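Local atomic coordinates of S-M checkpoint control protein RAD4 (Schizosaccharomyces pombe, PDB entry 4BMD), a protein that acts as an essential scaffold in DNA replication and in the checkpoint that couples S phase to mitosis, this piece holding BRCT domains 3 and 4. Residues K11-N15 against W76-L81; T17-F23 against I50-P56. One frame throughout, in Å; residues are numbered along the deposited sequence.

Contact 1: K11-N15 against W76-L81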
loop_
_atom_site.group_PDB
_atom_site.type_symbol
_atom_site.label_atom_id
_atom_site.label_comp_id
_atom_site.label_asym_id
_atom_site.label_seq_id
_atom_site.Cartn_x
_atom_site.Cartn_y
_atom_site.Cartn_z
ATOM N N LYS A 11 -16.970 -17.525 -10.917
ATOM C CA LYS A 11 -15.647 -17.165 -10.424
ATOM C C LYS A 11 -15.468 -15.650 -10.436
ATOM O O LYS A 11 -16.132 -14.946 -11.198
ATOM C CB LYS A 11 -14.561 -17.837 -11.267
ATOM C CG LYS A 11 -14.822 -19.310 -11.557
ATOM C CD LYS A 11 -14.950 -20.123 -10.277
ATOM C CE LYS A 11 -13.608 -20.284 -9.581
ATOM N NZ LYS A 11 -12.656 -21.094 -10.393
ATOM N N LEU A 12 -14.570 -15.152 -9.591
ATOM C CA LEU A 12 -14.373 -13.713 -9.443
ATOM C C LEU A 12 -13.706 -13.082 -10.663
ATOM O O LEU A 12 -14.166 -12.061 -11.173
ATOM C CB LEU A 12 -13.556 -13.408 -8.184
ATOM C CG LEU A 12 -13.304 -11.927 -7.894
ATOM C CD1 LEU A 12 -14.618 -11.182 -7.703
ATOM C CD2 LEU A 12 -12.408 -11.757 -6.677
ATOM N N PHE A 13 -12.621 -13.695 -11.125
ATOM C CA PHE A 13 -11.862 -13.158 -12.250
ATOM C C PHE A 13 -12.254 -13.813 -13.571
ATOM O O PHE A 13 -11.410 -14.029 -14.440
ATOM C CB PHE A 13 -10.360 -13.322 -12.001
ATOM C CG PHE A 13 -9.845 -12.504 -10.851
ATOM C CD1 PHE A 13 -10.317 -11.220 -10.631
ATOM C CD2 PHE A 13 -8.896 -13.024 -9.984
ATOM C CE1 PHE A 13 -9.847 -10.466 -9.571
ATOM C CE2 PHE A 13 -8.423 -12.274 -8.922
ATOM C CZ PHE A 13 -8.899 -10.993 -8.716
ATOM N N LYS A 14 -13.538 -14.126 -13.717
ATOM C CA LYS A 14 -14.041 -14.744 -14.936
ATOM C C LYS A 14 -13.918 -13.793 -16.122
ATOM O O LYS A 14 -14.145 -12.590 -15.989
ATOM C CB LYS A 14 -15.498 -15.174 -14.758
ATOM N N ASN A 15 -13.546 -14.347 -17.276
ATOM C CA ASN A 15 -13.395 -13.584 -18.517
ATOM C C ASN A 15 -12.349 -12.471 -18.437
ATOM O O ASN A 15 -12.402 -11.504 -19.199
ATOM C CB ASN A 15 -14.741 -13.014 -18.979
ATOM C CG ASN A 15 -15.794 -14.088 -19.166
ATOM O OD1 ASN A 15 -15.482 -15.229 -19.506
ATOM N ND2 ASN A 15 -17.053 -13.725 -18.944
ATOM N N TRP A 76 -3.629 -5.373 -5.502
ATOM C CA TRP A 76 -4.954 -5.156 -6.071
ATOM C C TRP A 76 -5.698 -6.484 -6.152
ATOM O O TRP A 76 -6.902 -6.550 -5.905
ATOM C CB TRP A 76 -4.838 -4.526 -7.460
ATOM C CG TRP A 76 -6.148 -4.358 -8.178
ATOM C CD1 TRP A 76 -6.949 -3.254 -8.176
ATOM C CD2 TRP A 76 -6.800 -5.326 -9.011
ATOM N NE1 TRP A 76 -8.060 -3.473 -8.952
ATOM C CE2 TRP A 76 -7.994 -4.738 -9.475
ATOM C CE3 TRP A 76 -6.492 -6.632 -9.407
ATOM C CZ2 TRP A 76 -8.879 -5.411 -10.315
ATOM C CZ3 TRP A 76 -7.373 -7.298 -10.240
ATOM C CH2 TRP A 76 -8.552 -6.687 -10.685
ATOM N N ILE A 77 -4.969 -7.539 -6.502
ATOM C CA ILE A 77 -5.533 -8.880 -6.564
ATOM C C ILE A 77 -5.947 -9.342 -5.174
ATOM O O ILE A 77 -7.039 -9.880 -4.986
ATOM C CB ILE A 77 -4.522 -9.887 -7.145
ATOM C CG1 ILE A 77 -4.050 -9.433 -8.527
ATOM C CG2 ILE A 77 -5.132 -11.279 -7.213
ATOM C CD1 ILE A 77 -2.979 -10.319 -9.126
ATOM N N GLU A 78 -5.066 -9.121 -4.202
ATOM C CA GLU A 78 -5.325 -9.509 -2.820
ATOM C C GLU A 78 -6.532 -8.773 -2.250
ATOM O O GLU A 78 -7.324 -9.349 -1.503
ATOM C CB GLU A 78 -4.092 -9.251 -1.954
ATOM C CG GLU A 78 -2.843 -9.978 -2.424
ATOM C CD GLU A 78 -1.630 -9.670 -1.567
ATOM O OE1 GLU A 78 -1.788 -8.987 -0.532
ATOM O OE2 GLU A 78 -0.517 -10.109 -1.930
ATOM N N ARG A 79 -6.671 -7.499 -2.605
ATOM C CA ARG A 79 -7.811 -6.704 -2.161
ATOM C C ARG A 79 -9.105 -7.220 -2.772
ATOM O O ARG A 79 -10.145 -7.241 -2.115
ATOM C CB ARG A 79 -7.618 -5.228 -2.515
ATOM C CG ARG A 79 -6.686 -4.478 -1.580
ATOM C CD ARG A 79 -6.620 -3.005 -1.943
ATOM N NE ARG A 79 -7.950 -2.408 -2.047
ATOM C CZ ARG A 79 -8.602 -1.855 -1.031
ATOM N NH1 ARG A 79 -8.050 -1.819 0.174
ATOM N NH2 ARG A 79 -9.808 -1.336 -1.218
ATOM N N CYS A 80 -9.033 -7.635 -4.032
ATOM C CA CYS A 80 -10.198 -8.162 -4.733
ATOM C C CYS A 80 -10.710 -9.448 -4.095
ATOM O O CYS A 80 -11.914 -9.694 -4.061
ATOM C CB CYS A 80 -9.880 -8.397 -6.213
ATOM S SG CYS A 80 -9.825 -6.892 -7.215
ATOM N N LEU A 81 -9.792 -10.262 -3.587
ATOM C CA LEU A 81 -10.157 -11.523 -2.952
ATOM C C LEU A 81 -10.642 -11.309 -1.522
ATOM O O LEU A 81 -11.514 -12.033 -1.039
ATOM C CB LEU A 81 -8.968 -12.485 -2.958
ATOM C CG LEU A 81 -8.358 -12.820 -4.319
ATOM C CD1 LEU A 81 -7.196 -13.782 -4.149
ATOM C CD2 LEU A 81 -9.406 -13.400 -5.257
#
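Trp76 and Cys80, two of the helix residues that meet Phe13, are tied to each other by a backbone bond from Cys80 N to Trp76 O of 3.0 Å. This places them one turn apart on the same flank of helix 74-82. Across the contact the chemistry is apolar. Leu12 and Phe13 occupy the two middle positions of a type I beta turn from Lys11 to Lys14, and both send their side chains to the helix. The far end of the Phe13 ring meets four helix residues. Its CZ comes to 3.7 Å from Cys80 CB, which lies at the ring edge. CE2 packs on Ile77 CG2 at 3.8 Å, with the two side chains crossing at about a right angle. CE1 comes to 4.1 Å from Trp76 CZ3. The Phe13 ring and the six-membered ring of Trp76 are nearly parallel, at 19°, but slid apart, so they barely overlap. Trp76 and Cys80 form the W-x-x-x-C signature in the last helix of a BRCT domain, here BRCT 3. Cys80 SG sits over one face of the indole, toward its rim. With Leu12 CG anti to the backbone N (chi1 -179°) and chi2 at 60°, CD2 is the methyl that meets the helix. CD2 touches Cys80 O at 3.4 Å and Leu81 CD2 at 3.7 Å. The same Leu12 methyl also lies over one face of its neighbour Phe13, near the rim. Leu81 CD2 touches both Leu12 CD2 and, at 4.0 Å, Phe13 CE2. Further out, Leu35 of helix 25-36 packs on both Phe13 and Ile77. Asn38 and Phe13 are joined by backbone hydrogen bonding. Arg79 forms a salt bridge with Glu120 and Glu78 a hydrogen bond with His124.

Contact 2: T17-F23 against I50-P56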
loop_
_atom_site.group_PDB
_atom_site.type_symbol
_atom_site.label_atom_id
_atom_site.label_comp_id
_atom_site.label_asym_id
_atom_site.label_seq_id
_atom_site.Cartn_x
_atom_site.Cartn_y
_atom_site.Cartn_z
ATOM N N THR A 17 -8.167 -11.559 -18.458
ATOM C CA THR A 17 -6.818 -12.015 -18.770
ATOM C C THR A 17 -5.790 -11.071 -18.155
ATOM O O THR A 17 -5.898 -9.849 -18.284
ATOM C CB THR A 17 -6.587 -12.108 -20.289
ATOM O OG1 THR A 17 -7.673 -12.819 -20.896
ATOM C CG2 THR A 17 -5.282 -12.831 -20.587
ATOM N N PHE A 18 -4.795 -11.642 -17.485
ATOM C CA PHE A 18 -3.795 -10.851 -16.780
ATOM C C PHE A 18 -2.404 -10.999 -17.385
ATOM O O PHE A 18 -2.047 -12.055 -17.906
ATOM C CB PHE A 18 -3.762 -11.234 -15.297
ATOM C CG PHE A 18 -5.040 -10.935 -14.566
ATOM C CD1 PHE A 18 -6.065 -11.866 -14.525
ATOM C CD2 PHE A 18 -5.215 -9.723 -13.918
ATOM C CE1 PHE A 18 -7.242 -11.593 -13.854
ATOM C CE2 PHE A 18 -6.390 -9.445 -13.245
ATOM C CZ PHE A 18 -7.405 -10.381 -13.213
ATOM N N TYR A 19 -1.627 -9.926 -17.307
ATOM C CA TYR A 19 -0.252 -9.916 -17.789
ATOM C C TYR A 19 0.687 -9.596 -16.630
ATOM O O TYR A 19 0.677 -8.485 -16.102
ATOM C CB TYR A 19 -0.099 -8.884 -18.908
ATOM C CG TYR A 19 1.324 -8.624 -19.357
ATOM C CD1 TYR A 19 1.918 -9.409 -20.336
ATOM C CD2 TYR A 19 2.063 -7.575 -18.820
ATOM C CE1 TYR A 19 3.215 -9.166 -20.757
ATOM C CE2 TYR A 19 3.358 -7.327 -19.234
ATOM C CZ TYR A 19 3.929 -8.124 -20.201
ATOM O OH TYR A 19 5.219 -7.875 -20.615
ATOM N N LEU A 20 1.492 -10.578 -16.235
ATOM C CA LEU A 20 2.396 -10.420 -15.100
ATOM C C LEU A 20 3.762 -9.924 -15.562
ATOM O O LEU A 20 4.424 -10.569 -16.373
ATOM C CB LEU A 20 2.541 -11.745 -14.350
ATOM C CG LEU A 20 1.237 -12.494 -14.061
ATOM C CD1 LEU A 20 1.515 -13.774 -13.286
ATOM C CD2 LEU A 20 0.247 -11.613 -13.313
ATOM N N TYR A 21 4.184 -8.779 -15.034
ATOM C CA TYR A 21 5.407 -8.130 -15.495
ATOM C C TYR A 21 6.549 -8.192 -14.484
ATOM O O TYR A 21 6.412 -7.730 -13.354
ATOM C CB TYR A 21 5.120 -6.673 -15.865
ATOM C CG TYR A 21 6.336 -5.901 -16.321
ATOM C CD1 TYR A 21 6.844 -6.063 -17.605
ATOM C CD2 TYR A 21 6.969 -5.002 -15.473
ATOM C CE1 TYR A 21 7.954 -5.356 -18.028
ATOM C CE2 TYR A 21 8.078 -4.287 -15.887
ATOM C CZ TYR A 21 8.567 -4.469 -17.165
ATOM O OH TYR A 21 9.671 -3.761 -17.580
ATOM N N GLU A 22 7.673 -8.764 -14.912
ATOM C CA GLU A 22 8.904 -8.814 -14.119
ATOM C C GLU A 22 8.752 -9.395 -12.714
ATOM O O GLU A 22 9.388 -8.926 -11.771
ATOM C CB GLU A 22 9.563 -7.433 -14.048
ATOM C CG GLU A 22 10.182 -6.977 -15.358
ATOM C CD GLU A 22 11.266 -7.915 -15.849
ATOM O OE1 GLU A 22 12.340 -7.970 -15.212
ATOM O OE2 GLU A 22 11.045 -8.598 -16.872
ATOM N N PHE A 23 7.912 -10.415 -12.576
ATOM C CA PHE A 23 7.819 -11.146 -11.321
ATOM C C PHE A 23 8.888 -12.234 -11.284
ATOM O O PHE A 23 9.215 -12.818 -12.317
ATOM C CB PHE A 23 6.433 -11.769 -11.153
ATOM C CG PHE A 23 5.396 -10.815 -10.636
ATOM C CD1 PHE A 23 5.220 -10.635 -9.273
ATOM C CD2 PHE A 23 4.588 -10.106 -11.510
ATOM C CE1 PHE A 23 4.265 -9.762 -8.791
ATOM C CE2 PHE A 23 3.628 -9.232 -11.035
ATOM C CZ PHE A 23 3.466 -9.060 -9.674
ATOM N N ILE A 50 -5.660 -8.599 -23.032
ATOM C CA ILE A 50 -5.228 -8.218 -21.689
ATOM C C ILE A 50 -6.189 -7.244 -21.011
ATOM O O ILE A 50 -6.532 -6.202 -21.570
ATOM C CB ILE A 50 -3.817 -7.595 -21.710
ATOM C CG1 ILE A 50 -2.798 -8.597 -22.252
ATOM C CG2 ILE A 50 -3.415 -7.132 -20.317
ATOM C CD1 ILE A 50 -2.706 -9.871 -21.438
ATOM N N ASP A 51 -6.620 -7.595 -19.803
ATOM C CA ASP A 51 -7.504 -6.737 -19.024
ATOM C C ASP A 51 -6.722 -5.906 -18.013
ATOM O O ASP A 51 -7.001 -4.725 -17.825
ATOM C CB ASP A 51 -8.570 -7.566 -18.305
ATOM C CG ASP A 51 -9.535 -8.231 -19.265
ATOM O OD1 ASP A 51 -10.496 -7.560 -19.700
ATOM O OD2 ASP A 51 -9.335 -9.422 -19.583
ATOM N N PHE A 52 -5.744 -6.527 -17.361
ATOM C CA PHE A 52 -4.929 -5.831 -16.371
ATOM C C PHE A 52 -3.459 -6.215 -16.473
ATOM O O PHE A 52 -3.124 -7.378 -16.696
ATOM C CB PHE A 52 -5.428 -6.125 -14.953
ATOM C CG PHE A 52 -6.810 -5.609 -14.675
ATOM C CD1 PHE A 52 -7.009 -4.288 -14.311
ATOM C CD2 PHE A 52 -7.909 -6.447 -14.770
ATOM C CE1 PHE A 52 -8.280 -3.811 -14.052
ATOM C CE2 PHE A 52 -9.182 -5.977 -14.514
ATOM C CZ PHE A 52 -9.368 -4.655 -14.153
ATOM N N VAL A 53 -2.586 -5.227 -16.308
ATOM C CA VAL A 53 -1.155 -5.477 -16.194
ATOM C C VAL A 53 -0.768 -5.450 -14.721
ATOM O O VAL A 53 -1.045 -4.479 -14.017
ATOM C CB VAL A 53 -0.330 -4.428 -16.963
ATOM C CG1 VAL A 53 1.149 -4.566 -16.633
ATOM C CG2 VAL A 53 -0.564 -4.560 -18.462
ATOM N N VAL A 54 -0.137 -6.521 -14.254
ATOM C CA VAL A 54 0.227 -6.639 -12.847
ATOM C C VAL A 54 1.724 -6.432 -12.619
ATOM O O VAL A 54 2.559 -7.059 -13.272
ATOM C CB VAL A 54 -0.210 -7.996 -12.267
ATOM C CG1 VAL A 54 0.040 -8.038 -10.767
ATOM C CG2 VAL A 54 -1.680 -8.246 -12.569
ATOM N N ILE A 55 2.046 -5.544 -11.683
ATOM C CA ILE A 55 3.423 -5.195 -11.354
ATOM C C ILE A 55 3.700 -5.618 -9.914
ATOM O O ILE A 55 2.801 -5.579 -9.081
ATOM C CB ILE A 55 3.626 -3.667 -11.478
ATOM C CG1 ILE A 55 3.111 -3.170 -12.830
ATOM C CG2 ILE A 55 5.082 -3.279 -11.290
ATOM C CD1 ILE A 55 3.833 -3.759 -14.016
ATOM N N PRO A 56 4.934 -6.054 -9.614
ATOM C CA PRO A 56 5.263 -6.270 -8.201
ATOM C C PRO A 56 5.206 -4.957 -7.422
ATOM O O PRO A 56 5.585 -3.911 -7.952
ATOM C CB PRO A 56 6.696 -6.818 -8.247
ATOM C CG PRO A 56 7.202 -6.505 -9.623
ATOM C CD PRO A 56 6.000 -6.535 -10.507
#
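Thr17 N donates to Asp51 OD2 at 2.7 Å, on the anti side of the carboxylate and 19° out of its plane. Asp51 CG lies beside its backbone N (chi1 -66°), bringing OD2 to Thr17 N. Thr17 O takes Asp51 N at 2.8 Å, so Asp51 grips Thr17 through both side chain and backbone. Phe52 N adds a weak bond to the same oxygen. The parallel ladder continues with Tyr19 N to Phe52 O, Val54 N to Tyr19 O (2.8 Å) and Tyr21 N to Val54 O. Phe18, Leu20, Phe52 and Val54 share one sheet face, Tyr19 and Val53 the other. Strands 17-20 and 52-55 are the central pair of the four-stranded parallel BRCT sheet, ordered 2-1-3-4. The Phe18 and Phe52 side chains run side by side, their rings near parallel but slid apart, with Phe18 CE2 3.7 Å from Phe52 CD2. Val53 CG1 meets the edge of the Tyr19 ring. Pro56 CD makes a CH-pi contact over the Phe23 ring face, 3.8 Å from its centroid, while Val54 O lies at the ring edge. Phe23 is backed by Val28 and Leu31 of helix 25-36. Strand 71-73 bonds to Val53 and Ile55 through Val72.

In the fold
Both contacts belong to BRCT 3, and contact 2 is nested within the loop closed by contact 1. Contact 2 joins the two central strands. It rests on backbone hydrogen bonds and one bond to the Asp51 carboxylate, with apolar packing on both sheet faces, and is only partly buried. Contact 1 is buried and made by apolar side chains, which hold the turn before strand 17-20 to helix 74-82. Their centres are 13 Å apart. They meet on the sheet face bearing Phe18 and Phe52. Trp76 CZ3 lies 3.8 Å from Phe18 CE2, and Phe13 meets Phe18 edge-to-face. One aromatic cluster thus links turn, sheet and helix.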